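Local coordinates for proteasome assembly chaperone family protein (Pyrococcus furiosus DSM 3638, PDB 3WZ2) that is an archaeal homolog of proteasome-assembly chaperones that probably assists proteasome assembly and forms a five-chain assembly in the crystal, at residues 42-47 and 204-209; 56-61 and 85-90. All blocks are in the same frame, centred on the assembly; numbering follows the deposited sequence.

From the N terminus, the chain passes through helix 32-43, whose C-terminal end opens interaction 1. Strand 47-53 and a loop then lead to residues 56-61, the start of the small hairpin 60-69. The chain returns through strands 72-77 and 80-85 to residues 85-90, where interaction 2 closes a short loop made largely of strands. Helix 91-107 and most of the remaining PAC2 region follow before residues 204-209 close the much longer loop of interaction 1, so interaction 2 is nested inside it. The two contacts do not touch; their centres lie about 26 Å apart. Interaction 1 ties helix 32-43 to the 188-202/209-213 linker; interaction 2 joins the approach to the hairpin to the loop between strand 80-85 and helix 91-107.

Interaction 1: 42-47 and 204-209; sequences KELDMD and LNVSVE
Val206 presents its two methyl groups to different residues at the end of helix 32-43. With chi1 at -172°, CG1 points away from the backbone N and comes to rest against the aliphatic root of Glu43, 3.9 Å from its CB. The Glu43 chain crosses the valine at a slant and then bends at chi2 (-51°), which leads the carboxylate away from the methyl, leaving CB and CG to make the contact. The other valine methyl, CG2, meets Leu44 CD2 at 3.8 Å, the two side chains running at about a right angle. Leu44 also divides its branches: while CD2 faces the valine, CD1 reaches Leu204 CD1 at 4.1 Å, again with the chains nearly perpendicular. Leu44 thus spans two apolar residues of the linker, one with each branch, and no hydrogen bond joins the segments. Cutting this valine back to alanine removes both methyls, which is likely to leave a gap beside Leu44 CD2 and to strip the apolar cover from the root of Glu43.

The leucine stands where the helix ends. Asp45, with positive phi, is the C-prime residue of a Schellman motif, and its N bonds to Lys42 O at 3.1 Å. On the other segment Ser207 OG accepts from Glu209 N at 3.1 Å and caps the next helix. The contact is a surface one that links the C terminus of helix 32-43 to the loop between helices 188-202 and 209-213. Asn199 OD1 of helix 188-202 accepts from Val206 N, Val208 packs back on that helix, and Met46 turns to strands 72-77 and 80-85.

Interaction 2: 56-61 and 85-90; sequences FIPPMS and ADIFLP
Ile57 O accepts a hydrogen bond from Asn95 ND2 of the second subunit, while the side chain of the same isoleucine packs within its own chain against Ile87. The side-chain contact is made by CG2, the branch of Ile57 that stands anti to its own nitrogen, and it meets Ile87 CD1 at 3.9 Å with the two chains crossing at about a right angle. The same terminal methyl of Ile87 also approaches the ring of Pro58, coming to 3.8 Å from its CD. Ile87 CD1 is therefore shared by two consecutive residues of the 56-61 segment. It gets there because CG1 sits between the backbone N and the carbonyl carbon (chi1 51°), with the chain then extended to its end at chi2 170°. This setting turns the shorter branch, CG2, to the sulfur of Met60, and the separation from Met60 SD to Ile87 CG2 is 4.3 Å, a looser touch. Leu89 adds cover from the side of the helix start without a close approach, its side chain resting on Val94 and Ile97 of helix 91-107.

Leu72 of strand 72-77 packs on Ile57, Ile87 and Leu89 and so takes part in the same apolar cluster, while Asp86 forms a salt bridge with Arg73. In the hairpin, Met60 and Ser61 pair with an antiparallel strand of the second subunit, and the sheet runs on across the interface.

No hydrogen bond spans the two segments. Within the chain they are matched by methyl, ring and thioether packing alone, whereas Ile57 O and Ser61 OG contribute directional links between subunits. The chemistry is that of nondirectional apolar packing inside the chain, next to a segment whose backbone and side-chain polar groups, together with packing by Phe56 and Pro59, face the second subunit.

Interaction 1: 42-47 and 204-209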
# COMPACT_ATOMS: atom_id res chain seq x y z
N LYS B 42 29.69 -23.72 7.23
CA LYS B 42 30.27 -24.20 8.48
C LYS B 42 31.38 -25.22 8.23
O LYS B 42 32.47 -25.08 8.77
CB LYS B 42 29.19 -24.78 9.37
CG LYS B 42 29.70 -25.44 10.64
CD LYS B 42 28.56 -26.00 11.47
CE LYS B 42 28.00 -24.90 12.37
NZ LYS B 42 26.67 -25.25 12.95
N GLU B 43 31.16 -26.19 7.35
CA GLU B 43 32.17 -27.22 7.10
C GLU B 43 33.42 -26.72 6.42
O GLU B 43 34.50 -27.27 6.63
CB GLU B 43 31.62 -28.35 6.24
CG GLU B 43 30.73 -29.31 6.96
CD GLU B 43 31.31 -29.87 8.26
OE1 GLU B 43 32.18 -30.76 8.17
OE2 GLU B 43 30.88 -29.42 9.35
N LEU B 44 33.29 -25.72 5.56
CA LEU B 44 34.46 -25.11 4.93
C LEU B 44 35.06 -23.98 5.76
O LEU B 44 35.93 -23.27 5.26
CB LEU B 44 34.09 -24.58 3.53
CG LEU B 44 33.72 -25.67 2.51
CD1 LEU B 44 33.04 -25.10 1.29
CD2 LEU B 44 34.97 -26.45 2.09
N ASP B 45 34.57 -23.78 6.98
CA ASP B 45 35.16 -22.83 7.91
C ASP B 45 35.18 -21.41 7.33
O ASP B 45 36.18 -20.71 7.40
CB ASP B 45 36.58 -23.27 8.29
CG ASP B 45 37.12 -22.54 9.53
OD1 ASP B 45 36.35 -22.31 10.49
OD2 ASP B 45 38.32 -22.18 9.51
N MET B 46 34.06 -20.98 6.77
CA MET B 46 34.04 -19.71 6.06
C MET B 46 33.94 -18.56 7.05
O MET B 46 33.38 -18.72 8.11
CB MET B 46 32.87 -19.67 5.08
CG MET B 46 33.03 -20.72 4.00
SD MET B 46 32.06 -20.33 2.55
CE MET B 46 32.83 -21.35 1.33
N ASP B 47 34.47 -17.41 6.68
CA ASP B 47 34.21 -16.17 7.39
C ASP B 47 32.97 -15.49 6.86
O ASP B 47 32.64 -15.59 5.67
CB ASP B 47 35.40 -15.20 7.24
CG ASP B 47 36.73 -15.85 7.60
OD1 ASP B 47 36.83 -16.43 8.71
OD2 ASP B 47 37.65 -15.84 6.76
N LEU B 204 35.49 -30.33 -4.03
CA LEU B 204 35.69 -30.10 -2.62
C LEU B 204 35.84 -31.41 -1.87
O LEU B 204 35.71 -32.51 -2.45
CB LEU B 204 34.57 -29.24 -2.07
CG LEU B 204 34.43 -27.90 -2.77
CD1 LEU B 204 33.22 -27.16 -2.23
CD2 LEU B 204 35.72 -27.11 -2.61
N ASN B 205 36.19 -31.30 -0.60
CA ASN B 205 36.36 -32.49 0.22
C ASN B 205 35.43 -32.43 1.42
O ASN B 205 35.89 -32.63 2.53
CB ASN B 205 37.83 -32.64 0.65
CG ASN B 205 38.75 -32.87 -0.53
OD1 ASN B 205 39.38 -31.94 -1.03
ND2 ASN B 205 38.83 -34.12 -0.99
N VAL B 206 34.14 -32.17 1.18
CA VAL B 206 33.15 -32.20 2.25
C VAL B 206 32.36 -33.49 2.38
O VAL B 206 31.60 -33.89 1.50
CB VAL B 206 32.17 -31.00 2.14
CG1 VAL B 206 31.26 -30.92 3.37
CG2 VAL B 206 32.97 -29.73 2.04
N SER B 207 32.47 -34.10 3.54
CA SER B 207 31.65 -35.24 3.89
C SER B 207 30.27 -34.76 4.35
O SER B 207 30.15 -33.84 5.14
CB SER B 207 32.33 -36.02 5.04
OG SER B 207 31.46 -37.03 5.55
N VAL B 208 29.24 -35.44 3.91
CA VAL B 208 27.89 -35.18 4.42
C VAL B 208 27.48 -36.00 5.64
O VAL B 208 26.34 -35.85 6.13
CB VAL B 208 26.79 -35.34 3.33
CG1 VAL B 208 27.08 -34.38 2.20
CG2 VAL B 208 26.68 -36.76 2.83
N GLU B 209 28.38 -36.83 6.16
CA GLU B 209 28.04 -37.67 7.30
C GLU B 209 27.57 -36.90 8.53
O GLU B 209 26.58 -37.27 9.15
CB GLU B 209 29.18 -38.64 7.65
CG GLU B 209 29.39 -39.73 6.60
CD GLU B 209 28.22 -40.71 6.50
OE1 GLU B 209 27.72 -41.16 7.56
OE2 GLU B 209 27.80 -41.05 5.36

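Interaction 2: 56-61 and 85-90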
# COMPACT_ATOMS: atom_id res chain seq x y z
N PHE B 56 13.93 -2.57 4.09
CA PHE B 56 12.77 -3.47 4.00
C PHE B 56 13.04 -4.84 4.62
O PHE B 56 12.14 -5.68 4.70
CB PHE B 56 12.32 -3.57 2.54
CG PHE B 56 11.95 -2.23 1.95
CD1 PHE B 56 12.84 -1.53 1.15
CD2 PHE B 56 10.72 -1.65 2.24
CE1 PHE B 56 12.51 -0.29 0.63
CE2 PHE B 56 10.39 -0.41 1.73
CZ PHE B 56 11.28 0.27 0.93
N ILE B 57 14.27 -5.07 5.07
CA ILE B 57 14.58 -6.25 5.88
C ILE B 57 14.24 -5.92 7.33
O ILE B 57 14.69 -4.92 7.85
CB ILE B 57 16.06 -6.65 5.75
CG1 ILE B 57 16.33 -7.18 4.34
CG2 ILE B 57 16.42 -7.72 6.79
CD1 ILE B 57 17.79 -7.25 4.01
N PRO B 58 13.41 -6.73 7.97
CA PRO B 58 13.00 -6.30 9.30
C PRO B 58 14.15 -6.27 10.31
O PRO B 58 15.13 -7.02 10.16
CB PRO B 58 11.92 -7.31 9.72
CG PRO B 58 11.89 -8.36 8.69
CD PRO B 58 12.68 -7.90 7.49
N PRO B 59 14.08 -5.37 11.27
CA PRO B 59 15.19 -5.12 12.21
C PRO B 59 15.49 -6.30 13.14
O PRO B 59 14.58 -6.78 13.81
CB PRO B 59 14.69 -3.92 13.04
CG PRO B 59 13.20 -3.93 12.91
CD PRO B 59 12.90 -4.54 11.57
N MET B 60 16.73 -6.74 13.16
CA MET B 60 17.17 -7.87 14.00
C MET B 60 18.67 -8.06 13.87
O MET B 60 19.24 -7.70 12.84
CB MET B 60 16.47 -9.17 13.62
CG MET B 60 16.90 -9.71 12.29
SD MET B 60 15.80 -11.00 11.75
CE MET B 60 16.36 -12.45 12.59
N SER B 61 19.28 -8.64 14.89
CA SER B 61 20.54 -9.38 14.75
C SER B 61 20.37 -10.81 15.16
O SER B 61 19.66 -11.09 16.12
CB SER B 61 21.63 -8.75 15.62
OG SER B 61 22.00 -7.49 15.12
N ALA B 85 20.01 -16.77 3.74
CA ALA B 85 19.00 -15.93 4.33
C ALA B 85 18.22 -16.67 5.40
O ALA B 85 17.74 -17.77 5.16
CB ALA B 85 18.04 -15.44 3.24
N ASP B 86 18.00 -16.04 6.54
CA ASP B 86 17.21 -16.62 7.59
C ASP B 86 15.75 -16.16 7.63
O ASP B 86 15.00 -16.62 8.48
CB ASP B 86 17.90 -16.39 8.94
CG ASP B 86 19.13 -17.31 9.12
OD1 ASP B 86 19.07 -18.47 8.69
OD2 ASP B 86 20.18 -16.85 9.64
N ILE B 87 15.33 -15.34 6.67
CA ILE B 87 13.94 -14.91 6.58
C ILE B 87 13.47 -15.13 5.14
O ILE B 87 14.29 -15.17 4.21
CB ILE B 87 13.79 -13.43 7.01
CG1 ILE B 87 14.79 -12.58 6.27
CG2 ILE B 87 14.12 -13.31 8.49
CD1 ILE B 87 14.56 -11.09 6.46
N PHE B 88 12.18 -15.35 4.94
CA PHE B 88 11.66 -15.64 3.59
C PHE B 88 11.00 -14.34 3.20
O PHE B 88 10.11 -13.87 3.85
CB PHE B 88 10.69 -16.88 3.53
CG PHE B 88 10.17 -17.21 2.10
CD1 PHE B 88 10.80 -18.18 1.30
CD2 PHE B 88 9.00 -16.60 1.60
CE1 PHE B 88 10.30 -18.49 0.02
CE2 PHE B 88 8.51 -16.90 0.33
CZ PHE B 88 9.16 -17.84 -0.46
N LEU B 89 11.51 -13.75 2.13
CA LEU B 89 11.28 -12.38 1.81
C LEU B 89 10.22 -12.27 0.73
O LEU B 89 9.97 -13.21 0.01
CB LEU B 89 12.58 -11.75 1.33
CG LEU B 89 13.60 -11.50 2.44
CD1 LEU B 89 14.83 -10.85 1.89
CD2 LEU B 89 13.02 -10.62 3.55
N PRO B 90 9.59 -11.11 0.63
CA PRO B 90 8.57 -10.95 -0.41
C PRO B 90 9.16 -10.82 -1.81
O PRO B 90 10.34 -10.47 -1.95
CB PRO B 90 7.84 -9.65 -0.01
CG PRO B 90 8.79 -8.94 0.90
CD PRO B 90 9.59 -10.01 1.60